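Local structure of 401aa long hypothetical glucose-1-phosphate thymidylyltransferase (Sulfolobus tokodaii, 2GGO) at residues I282-N287 and I300-K305; K296-M301 and S310-S315; S315-D320 and A357-H362. The protein acts as a bifunctional enzyme in the synthesis of UDP-N-acetylglucosamine and UDP-N-acetylgalactosamine, joining a nucleotidyltransferase section to a hexapeptide-repeat transferase section. All blocks are in the same frame, centred on the assembly; numbering follows the deposited sequence.

Contact 1: I282-N287 and I300-K305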
ATOM      1  N   ILE A 282       9.155  -8.135  -8.500  1.00 22.70           N
ATOM      2  CA  ILE A 282       7.923  -8.738  -8.026  1.00 22.48           C
ATOM      3  C   ILE A 282       6.915  -8.735  -9.141  1.00 21.53           C
ATOM      4  O   ILE A 282       6.398  -7.700  -9.513  1.00 22.18           O
ATOM      5  CB  ILE A 282       7.395  -7.978  -6.705  1.00 22.84           C
ATOM      6  CG1 ILE A 282       8.344  -8.311  -5.516  1.00 23.05           C
ATOM      7  CG2 ILE A 282       5.893  -8.274  -6.352  1.00 20.72           C
ATOM      8  CD1 ILE A 282       8.848  -7.013  -4.855  1.00 18.81           C
ATOM      9  N   LEU A 283       6.639  -9.890  -9.736  1.00 21.67           N
ATOM     10  CA  LEU A 283       5.617  -9.879 -10.769  1.00 22.17           C
ATOM     11  C   LEU A 283       4.397 -10.487 -10.157  1.00 22.76           C
ATOM     12  O   LEU A 283       4.441 -11.704  -9.887  1.00 22.32           O
ATOM     13  CB  LEU A 283       6.052 -10.750 -11.956  1.00 20.48           C
ATOM     14  CG  LEU A 283       7.478 -10.349 -12.371  1.00 21.59           C
ATOM     15  CD1 LEU A 283       8.162 -11.436 -13.261  1.00 17.78           C
ATOM     16  CD2 LEU A 283       7.401  -9.040 -13.069  1.00 15.82           C
ATOM     17  N   VAL A 284       3.326  -9.720  -9.952  1.00 23.11           N
ATOM     18  CA  VAL A 284       2.248 -10.235  -9.082  1.00 25.73           C
ATOM     19  C   VAL A 284       1.458 -11.427  -9.629  1.00 27.59           C
ATOM     20  O   VAL A 284       1.153 -12.360  -8.893  1.00 29.71           O
ATOM     21  CB  VAL A 284       1.302  -9.185  -8.454  1.00 26.33           C
ATOM     22  CG1 VAL A 284       1.928  -7.840  -8.207  1.00 26.30           C
ATOM     23  CG2 VAL A 284      -0.062  -9.138  -9.079  1.00 27.72           C
ATOM     24  N   GLU A 285       1.175 -11.430 -10.918  1.00 28.01           N
ATOM     25  CA  GLU A 285       0.363 -12.459 -11.520  1.00 28.92           C
ATOM     26  C   GLU A 285       0.310 -12.276 -13.042  1.00 28.57           C
ATOM     27  O   GLU A 285      -0.006 -11.180 -13.521  1.00 28.30           O
ATOM     28  CB  GLU A 285      -1.060 -12.303 -10.985  1.00 28.84           C
ATOM     29  CG  GLU A 285      -2.091 -13.132 -11.681  1.00 32.80           C
ATOM     30  CD  GLU A 285      -3.494 -12.874 -11.149  1.00 40.33           C
ATOM     31  OE1 GLU A 285      -3.702 -11.926 -10.352  1.00 43.31           O
ATOM     32  OE2 GLU A 285      -4.401 -13.624 -11.539  1.00 44.72           O
ATOM     33  N   LYS A 286       0.548 -13.359 -13.774  1.00 28.44           N
ATOM     34  CA  LYS A 286       0.271 -13.381 -15.196  1.00 28.84           C
ATOM     35  C   LYS A 286       0.975 -12.274 -15.988  1.00 28.45           C
ATOM     36  O   LYS A 286       0.339 -11.534 -16.776  1.00 27.14           O
ATOM     37  CB  LYS A 286      -1.240 -13.293 -15.410  1.00 29.64           C
ATOM     38  CG  LYS A 286      -1.900 -14.634 -15.257  1.00 31.84           C
ATOM     39  CD  LYS A 286      -3.363 -14.528 -15.527  1.00 37.08           C
ATOM     40  CE  LYS A 286      -4.080 -15.801 -15.093  1.00 39.20           C
ATOM     41  NZ  LYS A 286      -5.530 -15.433 -14.947  1.00 42.62           N
ATOM     42  N   ASN A 287       2.289 -12.163 -15.776  1.00 28.19           N
ATOM     43  CA  ASN A 287       3.031 -11.066 -16.345  1.00 26.26           C
ATOM     44  C   ASN A 287       3.832 -11.603 -17.477  1.00 25.38           C
ATOM     45  O   ASN A 287       4.167 -12.763 -17.470  1.00 26.25           O
ATOM     46  CB  ASN A 287       3.946 -10.445 -15.307  1.00 25.91           C
ATOM     47  CG  ASN A 287       3.196  -9.782 -14.210  1.00 22.04           C
ATOM     48  OD1 ASN A 287       2.636  -8.712 -14.361  1.00 21.60           O
ATOM     49  ND2 ASN A 287       3.169 -10.413 -13.073  1.00 16.80           N
ATOM     50  N   ILE A 300       5.126  -5.109 -10.491  1.00 19.26           N
ATOM     51  CA  ILE A 300       4.405  -5.054 -11.776  1.00 18.46           C
ATOM     52  C   ILE A 300       3.170  -5.938 -11.546  1.00 19.34           C
ATOM     53  O   ILE A 300       3.272  -7.120 -11.293  1.00 19.07           O
ATOM     54  CB  ILE A 300       5.314  -5.568 -12.935  1.00 20.23           C
ATOM     55  CG1 ILE A 300       6.574  -4.671 -13.114  1.00 18.77           C
ATOM     56  CG2 ILE A 300       4.597  -5.598 -14.246  1.00  8.80           C
ATOM     57  CD1 ILE A 300       7.664  -5.306 -14.051  1.00 18.06           C
ATOM     58  N   MET A 301       2.008  -5.296 -11.577  1.00 20.37           N
ATOM     59  CA  MET A 301       0.750  -5.915 -11.217  1.00 20.37           C
ATOM     60  C   MET A 301       0.148  -6.782 -12.311  1.00 21.14           C
ATOM     61  O   MET A 301       0.749  -7.018 -13.382  1.00 22.03           O
ATOM     62  CB  MET A 301      -0.210  -4.839 -10.679  1.00 19.46           C
ATOM     63  CG  MET A 301       0.328  -4.109  -9.423  1.00 19.05           C
ATOM     64  SD  MET A 301      -0.622  -2.712  -8.809  1.00 21.74           S
ATOM     65  CE  MET A 301       0.510  -2.175  -7.533  1.00 20.71           C
ATOM     66  N   GLU A 302      -1.060  -7.251 -12.039  1.00 21.18           N
ATOM     67  CA  GLU A 302      -1.693  -8.395 -12.720  1.00 22.66           C
ATOM     68  C   GLU A 302      -1.765  -8.257 -14.240  1.00 21.53           C
ATOM     69  O   GLU A 302      -2.361  -7.300 -14.723  1.00 23.81           O
ATOM     70  CB  GLU A 302      -3.147  -8.535 -12.215  1.00 21.29           C
ATOM     71  CG  GLU A 302      -3.301  -8.765 -10.715  1.00 29.82           C
ATOM     72  CD  GLU A 302      -3.449  -7.492  -9.875  1.00 35.31           C
ATOM     73  OE1 GLU A 302      -3.130  -6.398 -10.354  1.00 34.83           O
ATOM     74  OE2 GLU A 302      -3.894  -7.587  -8.700  1.00 40.20           O
ATOM     75  N   GLY A 303      -1.288  -9.269 -14.966  1.00 23.27           N
ATOM     76  CA  GLY A 303      -1.430  -9.311 -16.411  1.00 21.52           C
ATOM     77  C   GLY A 303      -0.704  -8.206 -17.183  1.00 21.98           C
ATOM     78  O   GLY A 303      -0.938  -8.034 -18.362  1.00 23.09           O
ATOM     79  N   SER A 304       0.167  -7.455 -16.530  1.00 21.98           N
ATOM     80  CA  SER A 304       0.963  -6.413 -17.222  1.00 20.42           C
ATOM     81  C   SER A 304       2.079  -6.994 -18.022  1.00 20.56           C
ATOM     82  O   SER A 304       2.627  -7.994 -17.667  1.00 18.58           O
ATOM     83  CB  SER A 304       1.495  -5.411 -16.251  1.00 20.22           C
ATOM     84  OG  SER A 304       0.406  -4.579 -15.863  1.00 21.79           O
ATOM     85  N   LYS A 305       2.392  -6.379 -19.149  1.00 18.60           N
ATOM     86  CA  LYS A 305       3.251  -7.012 -20.119  1.00 20.29           C
ATOM     87  C   LYS A 305       4.408  -6.093 -20.529  1.00 19.85           C
ATOM     88  O   LYS A 305       4.167  -4.982 -21.026  1.00 16.47           O
ATOM     89  CB  LYS A 305       2.415  -7.322 -21.325  1.00 21.72           C
ATOM     90  CG  LYS A 305       1.575  -8.638 -21.182  1.00 26.25           C
ATOM     91  CD  LYS A 305       1.064  -9.127 -22.566  1.00 25.20           C
ATOM     92  CE  LYS A 305      -0.417  -8.754 -22.830  1.00 34.97           C
ATOM     93  NZ  LYS A 305      -0.899  -8.904 -24.289  1.00 34.36           N
TER
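In the left-handed parallel beta-helix built from the hexapeptide-repeat section, Ile282-Asn287 and Ile300-Lys305 lie on successive coils, each leaving a strand and turning a corner. The strands share a parallel bridge, Leu283 with Ile300. Ile300 N gives its hydrogen to Ile282 O at 3.0 Å, and Val284 N returns one to Ile300 O at 2.9 Å, almost straight (174°). Beyond the strands, Gly303 N donates a hydrogen bond to Glu285 O at 2.7 Å, which carries the stacking through the corner. Gly303 belongs to a type II beta turn from Met301 to Ser304 and has a positive phi, which by itself favours glycine.

Side chains follow the same register. Leu283 and Ile300 lie alongside each other and point the same way into the coil, with Leu283 CD2 3.9 Å from Ile300 CD1. On the other side of the strand, Val284 and Met301 meet through CG1 and CG, and both also rest on Pro27. Val284 CG2 lies 3.6 Å from Glu302 CG.

After the corner, the side chain of Asn287 enters among the backbone carbonyls of the adjacent coil, its CG 3.8 Å from Met301 O and nearly as close to Ser304 O. A leucine in its place would probably leave these buried carbonyl oxygens facing an apolar branch, without the amide now beside them.

On the partly exposed side of the corner, the carboxylates of Glu285 and Glu302 are turned 60° apart. Their proximity is probably eased by the salt bridge of Glu302 with Arg21. With CG anti to the backbone N (chi1 170°) and the chain extended, Glu285 brings OE1 to 3.2 Å from Glu302 CG.

Contact 2: K296-M301 and S310-S315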
ATOM      1  N   LYS A 296      14.227  -4.423 -12.184  1.00 20.79           N
ATOM      2  CA  LYS A 296      14.895  -4.371 -10.905  1.00 22.55           C
ATOM      3  C   LYS A 296      14.045  -3.621  -9.918  1.00 21.39           C
ATOM      4  O   LYS A 296      13.541  -2.514 -10.214  1.00 21.30           O
ATOM      5  CB  LYS A 296      16.219  -3.611 -11.052  1.00 22.72           C
ATOM      6  CG  LYS A 296      17.160  -3.846  -9.861  1.00 25.60           C
ATOM      7  CD  LYS A 296      17.848  -2.563  -9.520  1.00 26.08           C
ATOM      8  CE  LYS A 296      16.994  -1.383  -9.630  1.00 28.28           C
ATOM      9  NZ  LYS A 296      17.715  -0.193  -9.026  1.00 25.26           N
ATOM     10  N   GLU A 297      13.925  -4.161  -8.724  1.00 20.20           N
ATOM     11  CA  GLU A 297      13.175  -3.462  -7.680  1.00 19.81           C
ATOM     12  C   GLU A 297      11.913  -2.790  -8.128  1.00 18.02           C
ATOM     13  O   GLU A 297      11.727  -1.575  -7.965  1.00 17.64           O
ATOM     14  CB  GLU A 297      14.031  -2.417  -6.989  1.00 19.58           C
ATOM     15  CG  GLU A 297      13.549  -2.199  -5.569  1.00 23.81           C
ATOM     16  CD  GLU A 297      14.653  -1.713  -4.665  1.00 29.79           C
ATOM     17  OE1 GLU A 297      14.461  -0.697  -3.963  1.00 35.08           O
ATOM     18  OE2 GLU A 297      15.729  -2.353  -4.670  1.00 37.45           O
ATOM     19  N   SER A 298      10.991  -3.562  -8.651  1.00 16.65           N
ATOM     20  CA  SER A 298       9.696  -2.992  -9.060  1.00 14.48           C
ATOM     21  C   SER A 298       8.594  -3.980  -8.831  1.00 14.92           C
ATOM     22  O   SER A 298       8.828  -5.168  -8.771  1.00 16.54           O
ATOM     23  CB  SER A 298       9.697  -2.639 -10.569  1.00 14.47           C
ATOM     24  OG  SER A 298      10.962  -2.142 -10.912  1.00 15.87           O
ATOM     25  N   VAL A 299       7.386  -3.456  -8.792  1.00 17.08           N
ATOM     26  CA  VAL A 299       6.193  -4.204  -8.577  1.00 17.50           C
ATOM     27  C   VAL A 299       5.420  -4.012  -9.849  1.00 17.56           C
ATOM     28  O   VAL A 299       5.118  -2.874 -10.257  1.00 18.87           O
ATOM     29  CB  VAL A 299       5.405  -3.625  -7.378  1.00 16.89           C
ATOM     30  CG1 VAL A 299       4.195  -4.493  -7.074  1.00 18.32           C
ATOM     31  CG2 VAL A 299       6.371  -3.546  -6.134  1.00 15.78           C
ATOM     32  N   ILE A 300       5.126  -5.109 -10.491  1.00 19.26           N
ATOM     33  CA  ILE A 300       4.405  -5.054 -11.776  1.00 18.46           C
ATOM     34  C   ILE A 300       3.170  -5.938 -11.546  1.00 19.34           C
ATOM     35  O   ILE A 300       3.272  -7.120 -11.293  1.00 19.07           O
ATOM     36  CB  ILE A 300       5.314  -5.568 -12.935  1.00 20.23           C
ATOM     37  CG1 ILE A 300       6.574  -4.671 -13.114  1.00 18.77           C
ATOM     38  CG2 ILE A 300       4.597  -5.598 -14.246  1.00  8.80           C
ATOM     39  CD1 ILE A 300       7.664  -5.306 -14.051  1.00 18.06           C
ATOM     40  N   MET A 301       2.008  -5.296 -11.577  1.00 20.37           N
ATOM     41  CA  MET A 301       0.750  -5.915 -11.217  1.00 20.37           C
ATOM     42  C   MET A 301       0.148  -6.782 -12.311  1.00 21.14           C
ATOM     43  O   MET A 301       0.749  -7.018 -13.382  1.00 22.03           O
ATOM     44  CB  MET A 301      -0.210  -4.839 -10.679  1.00 19.46           C
ATOM     45  CG  MET A 301       0.328  -4.109  -9.423  1.00 19.05           C
ATOM     46  SD  MET A 301      -0.622  -2.712  -8.809  1.00 21.74           S
ATOM     47  CE  MET A 301       0.510  -2.175  -7.533  1.00 20.71           C
ATOM     48  N   SER A 310      13.369  -3.397 -23.019  1.00 11.62           N
ATOM     49  CA  SER A 310      12.918  -2.551 -21.945  1.00 12.44           C
ATOM     50  C   SER A 310      13.699  -2.719 -20.637  1.00 12.10           C
ATOM     51  O   SER A 310      14.212  -3.843 -20.272  1.00 12.02           O
ATOM     52  CB  SER A 310      11.403  -2.746 -21.799  1.00 14.83           C
ATOM     53  OG  SER A 310      10.734  -1.832 -22.707  1.00 16.80           O
ATOM     54  N   TYR A 311      13.896  -1.601 -19.928  1.00 15.36           N
ATOM     55  CA  TYR A 311      14.449  -1.633 -18.611  1.00 14.66           C
ATOM     56  C   TYR A 311      13.383  -1.041 -17.679  1.00 16.37           C
ATOM     57  O   TYR A 311      12.940   0.080 -17.913  1.00 13.01           O
ATOM     58  CB  TYR A 311      15.732  -0.718 -18.569  1.00 18.71           C
ATOM     59  CG  TYR A 311      16.299  -0.654 -17.164  1.00 18.31           C
ATOM     60  CD1 TYR A 311      16.620  -1.785 -16.490  1.00 16.69           C
ATOM     61  CD2 TYR A 311      16.318   0.519 -16.491  1.00 21.58           C
ATOM     62  CE1 TYR A 311      17.019  -1.720 -15.152  1.00 19.69           C
ATOM     63  CE2 TYR A 311      16.743   0.624 -15.248  1.00 22.74           C
ATOM     64  CZ  TYR A 311      17.117  -0.477 -14.562  1.00 20.68           C
ATOM     65  OH  TYR A 311      17.523  -0.343 -13.250  1.00 22.82           O
ATOM     66  N   VAL A 312      13.007  -1.742 -16.595  1.00 13.86           N
ATOM     67  CA  VAL A 312      12.107  -1.191 -15.547  1.00 16.05           C
ATOM     68  C   VAL A 312      12.860  -1.250 -14.250  1.00 14.86           C
ATOM     69  O   VAL A 312      13.164  -2.326 -13.784  1.00 15.12           O
ATOM     70  CB  VAL A 312      10.767  -2.022 -15.425  1.00 17.21           C
ATOM     71  CG1 VAL A 312       9.769  -1.462 -14.451  1.00 15.50           C
ATOM     72  CG2 VAL A 312      10.069  -2.075 -16.798  1.00 19.13           C
ATOM     73  N   GLY A 313      13.164  -0.123 -13.631  1.00 10.30           N
ATOM     74  CA  GLY A 313      13.990  -0.136 -12.415  1.00 11.15           C
ATOM     75  C   GLY A 313      13.232   0.716 -11.434  1.00 12.02           C
ATOM     76  O   GLY A 313      12.517   1.611 -11.874  1.00  8.25           O
ATOM     77  N   ASP A 314      13.121   0.272 -10.172  1.00 11.36           N
ATOM     78  CA  ASP A 314      12.508   1.050  -9.087  1.00 14.34           C
ATOM     79  C   ASP A 314      11.150   1.632  -9.348  1.00 13.71           C
ATOM     80  O   ASP A 314      10.844   2.767  -8.930  1.00 16.61           O
ATOM     81  CB  ASP A 314      13.401   2.184  -8.766  1.00 13.10           C
ATOM     82  CG  ASP A 314      14.813   1.710  -8.410  1.00 18.02           C
ATOM     83  OD1 ASP A 314      14.907   1.177  -7.270  1.00 24.26           O
ATOM     84  OD2 ASP A 314      15.784   1.843  -9.254  1.00 18.44           O
ATOM     85  N   SER A 315      10.310   0.885  -9.987  1.00 16.77           N
ATOM     86  CA  SER A 315       9.008   1.398 -10.385  1.00 13.85           C
ATOM     87  C   SER A 315       7.830   0.610  -9.878  1.00 16.49           C
ATOM     88  O   SER A 315       7.995  -0.510  -9.396  1.00 17.78           O
ATOM     89  CB  SER A 315       8.954   1.420 -11.897  1.00 12.69           C
ATOM     90  OG  SER A 315      10.214   1.985 -12.393  1.00  6.67           O
TER
HETATM   91  O   HOH W   1      17.459   0.569  -6.157  1.00 40.53           O
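Lys296 and Asp314 approach at a slant, the lysine folding back at its middle torsions (chi3 39°) to bring NZ 2.8 Å from Asp314 OD2. This salt bridge meets the carboxylate on its syn side, 27° out of plane, and a water spans the same pair by donating to Asp314 OD1 and accepting from Lys296 NZ. Asn331 and Arg352 also hold the two aspartate oxygens. Glu297 presents its carboxylate to that of Asp314 at a steep 72°, with Glu297 OE1 3.8 Å from Asp314 OD1. The salt bridges of Glu297 to Lys220 and of Asp314 to Arg352 probably soften this meeting of like charges.

Ser298 turns its OG beside its own backbone N. From there it donates to Lys296 O, above the carbonyl plane, and accepts a straight but weak bond from Ser315 N at 3.2 Å. Lys296 O receives Asp314 N as well, so two donors grip it, while Lys296 N pairs with Val312 O at 2.8 Å.

Glu297 and Asp314 both have positive phi, and their stacking continues the parallel register round the bend between two flat faces, as is characteristic of a left-handed beta-helix corner.

Contact 3: S315-D320 and A357-H362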
ATOM      1  N   SER A 315      10.310   0.885  -9.987  1.00 16.77           N
ATOM      2  CA  SER A 315       9.008   1.398 -10.385  1.00 13.85           C
ATOM      3  C   SER A 315       7.830   0.610  -9.878  1.00 16.49           C
ATOM      4  O   SER A 315       7.995  -0.510  -9.396  1.00 17.78           O
ATOM      5  CB  SER A 315       8.954   1.420 -11.897  1.00 12.69           C
ATOM      6  OG  SER A 315      10.214   1.985 -12.393  1.00  6.67           O
ATOM      7  N   VAL A 316       6.657   1.211  -9.988  1.00 18.46           N
ATOM      8  CA  VAL A 316       5.415   0.477  -9.666  1.00 19.29           C
ATOM      9  C   VAL A 316       4.522   0.519 -10.874  1.00 19.17           C
ATOM     10  O   VAL A 316       4.126   1.606 -11.307  1.00 16.30           O
ATOM     11  CB  VAL A 316       4.607   1.081  -8.517  1.00 20.83           C
ATOM     12  CG1 VAL A 316       3.299   0.261  -8.351  1.00 21.68           C
ATOM     13  CG2 VAL A 316       5.387   1.004  -7.188  1.00 18.71           C
ATOM     14  N   ILE A 317       4.195  -0.638 -11.428  1.00 17.29           N
ATOM     15  CA  ILE A 317       3.391  -0.616 -12.655  1.00 16.60           C
ATOM     16  C   ILE A 317       2.084  -1.361 -12.427  1.00 15.97           C
ATOM     17  O   ILE A 317       2.083  -2.489 -11.984  1.00 17.78           O
ATOM     18  CB  ILE A 317       4.159  -1.265 -13.806  1.00 16.27           C
ATOM     19  CG1 ILE A 317       5.371  -0.453 -14.212  1.00 14.18           C
ATOM     20  CG2 ILE A 317       3.335  -1.479 -15.051  1.00 13.37           C
ATOM     21  CD1 ILE A 317       6.203  -1.368 -15.174  1.00 16.31           C
ATOM     22  N   ALA A 318       0.967  -0.727 -12.745  1.00 14.51           N
ATOM     23  CA  ALA A 318      -0.284  -1.242 -12.267  1.00 15.66           C
ATOM     24  C   ALA A 318      -0.793  -2.351 -13.177  1.00 16.31           C
ATOM     25  O   ALA A 318       0.063  -3.021 -13.827  1.00 18.92           O
ATOM     26  CB  ALA A 318      -1.259  -0.141 -12.031  1.00 12.65           C
ATOM     27  N   GLU A 319      -2.094  -2.630 -13.219  1.00 16.94           N
ATOM     28  CA  GLU A 319      -2.573  -3.810 -13.942  1.00 17.57           C
ATOM     29  C   GLU A 319      -2.861  -3.564 -15.388  1.00 18.55           C
ATOM     30  O   GLU A 319      -3.195  -2.469 -15.772  1.00 19.44           O
ATOM     31  CB  GLU A 319      -3.841  -4.418 -13.259  1.00 18.77           C
ATOM     32  CG  GLU A 319      -5.213  -3.579 -13.370  1.00 17.87           C
ATOM     33  CD  GLU A 319      -5.266  -2.346 -12.509  1.00 22.25           C
ATOM     34  OE1 GLU A 319      -4.335  -2.129 -11.749  1.00 23.53           O
ATOM     35  OE2 GLU A 319      -6.240  -1.554 -12.579  1.00 23.40           O
ATOM     36  N   ASP A 320      -2.727  -4.600 -16.184  1.00 20.60           N
ATOM     37  CA  ASP A 320      -2.962  -4.588 -17.634  1.00 21.47           C
ATOM     38  C   ASP A 320      -2.263  -3.451 -18.381  1.00 20.01           C
ATOM     39  O   ASP A 320      -2.849  -2.810 -19.233  1.00 16.17           O
ATOM     40  CB  ASP A 320      -4.461  -4.701 -17.923  1.00 23.93           C
ATOM     41  CG  ASP A 320      -5.097  -5.971 -17.290  1.00 33.17           C
ATOM     42  OD1 ASP A 320      -4.496  -7.087 -17.426  1.00 41.35           O
ATOM     43  OD2 ASP A 320      -6.211  -5.886 -16.656  1.00 39.84           O
ATOM     44  N   ALA A 357       9.200   5.193 -12.094  1.00 16.12           N
ATOM     45  CA  ALA A 357       7.911   5.719 -12.439  1.00 14.94           C
ATOM     46  C   ALA A 357       6.727   5.034 -11.776  1.00 17.04           C
ATOM     47  O   ALA A 357       6.838   3.911 -11.363  1.00 15.71           O
ATOM     48  CB  ALA A 357       7.775   5.767 -13.995  1.00 18.01           C
ATOM     49  N   PHE A 358       5.582   5.738 -11.709  1.00 17.07           N
ATOM     50  CA  PHE A 358       4.315   5.160 -11.246  1.00 17.88           C
ATOM     51  C   PHE A 358       3.240   5.147 -12.359  1.00 17.86           C
ATOM     52  O   PHE A 358       2.755   6.184 -12.782  1.00 17.43           O
ATOM     53  CB  PHE A 358       3.863   5.943 -10.026  1.00 18.73           C
ATOM     54  CG  PHE A 358       4.916   6.017  -8.964  1.00 18.61           C
ATOM     55  CD1 PHE A 358       5.227   4.907  -8.230  1.00 22.20           C
ATOM     56  CD2 PHE A 358       5.618   7.189  -8.709  1.00 23.41           C
ATOM     57  CE1 PHE A 358       6.195   4.929  -7.256  1.00 20.45           C
ATOM     58  CE2 PHE A 358       6.563   7.212  -7.711  1.00 20.88           C
ATOM     59  CZ  PHE A 358       6.846   6.073  -6.979  1.00 24.47           C
ATOM     60  N   ILE A 359       2.944   3.936 -12.829  1.00 17.63           N
ATOM     61  CA  ILE A 359       2.123   3.720 -14.035  1.00 18.94           C
ATOM     62  C   ILE A 359       0.731   3.127 -13.700  1.00 18.03           C
ATOM     63  O   ILE A 359       0.639   1.990 -13.192  1.00 20.19           O
ATOM     64  CB  ILE A 359       2.829   2.764 -14.974  1.00 16.85           C
ATOM     65  CG1 ILE A 359       4.324   3.111 -15.173  1.00 20.49           C
ATOM     66  CG2 ILE A 359       2.037   2.576 -16.291  1.00 15.59           C
ATOM     67  CD1 ILE A 359       4.719   4.329 -16.052  1.00 14.78           C
ATOM     68  N   GLY A 360      -0.333   3.846 -14.066  1.00 17.46           N
ATOM     69  CA  GLY A 360      -1.689   3.411 -13.856  1.00 16.05           C
ATOM     70  C   GLY A 360      -2.077   2.193 -14.663  1.00 16.71           C
ATOM     71  O   GLY A 360      -1.418   1.861 -15.643  1.00 18.00           O
ATOM     72  N   GLY A 361      -3.135   1.503 -14.226  1.00 16.51           N
ATOM     73  CA  GLY A 361      -3.703   0.435 -14.969  1.00 15.91           C
ATOM     74  C   GLY A 361      -4.068   0.736 -16.396  1.00 17.56           C
ATOM     75  O   GLY A 361      -4.555   1.836 -16.721  1.00 16.81           O
ATOM     76  N   HIS A 362      -3.844  -0.240 -17.254  1.00 16.33           N
ATOM     77  CA  HIS A 362      -4.355  -0.195 -18.653  1.00 19.66           C
ATOM     78  C   HIS A 362      -3.700   0.873 -19.494  1.00 18.00           C
ATOM     79  O   HIS A 362      -4.207   1.271 -20.535  1.00 20.13           O
ATOM     80  CB  HIS A 362      -5.872   0.039 -18.724  1.00 19.63           C
ATOM     81  CG  HIS A 362      -6.674  -0.982 -17.975  1.00 20.74           C
ATOM     82  ND1 HIS A 362      -7.021  -2.203 -18.528  1.00 19.30           N
ATOM     83  CD2 HIS A 362      -7.218  -0.959 -16.730  1.00 19.08           C
ATOM     84  CE1 HIS A 362      -7.752  -2.880 -17.650  1.00 15.96           C
ATOM     85  NE2 HIS A 362      -7.808  -2.179 -16.527  1.00 20.49           N
TER
HETATM   86  O   HOH W   2      -8.780  -2.472 -14.016  1.00 28.95           O
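Ser315-Asp320 and Ala357-His362 run almost exactly parallel, their directions 4° apart, with Val316 bridged to Phe358 and Ile317 to Ile359. Bonds run alternately both ways: Val316 N to Ala357 O, Ile359 N to Val316 O at 3.0 Å, Ala318 N to Ile359 O and, past the strands, His362 N to Glu319 O at 2.8 Å. At the head of the pair, Ala357 N adds a weak bond to Ser315 OG.

Ile317 and Ile359 lie side by side, Ile317 CG1 to Ile359 CG1 at 3.8 Å, inside the coil. On the other face, Val316 comes to the edge of the Phe358 ring, near its plane, with CB 3.9 Å from Phe358 CD1. Pro212 and Trp213 also pack on this ring. Ala318 CB comes within 3.3 Å of Gly361 N. A CB on Gly361 would collide with Glu319 OE2.

At the far end, Asp320 and His362 point the same way, carboxylate and ring 49° apart, and Asp320 OD2 lies 3.5 Å from His362 CE1. The His362 ring, which stacks with Tyr380, meets a water in its plane at NE2, 2.7 Å away, and this water donates to Glu319 OE2. Because Arg21 and Thr20 hold the same glutamate, these polar groups probably couple this coil to the N-terminal section, while apolar side chains line the strands.

How the contacts relate
The three contacts illustrate how a beta-helix is built by stacking equivalent positions: contact 1 and contact 3 join neighbouring strands of one parallel sheet, and contact 2 follows the corner that leads into that sheet from the next one. Contacts 1 and 2 share Ile300 and Met301, and contacts 2 and 3 share Ser315. Their centres lie about 11 Å apart for contacts 1 and 2, and about 10 Å for the other two pairings. Backbone pairs Val299 O with Ile317 N (2.7 Å) and Met301 N with Ile317 O (2.8 Å) probably carry the hydrogen bonding from contacts 1 and 2 on to contact 3. Contacts 1 and 2 lie away from the probable substrate-binding residues, whereas the Phe358 side chain is about 11 Å from that of Arg13, a probable nucleotide-binding residue.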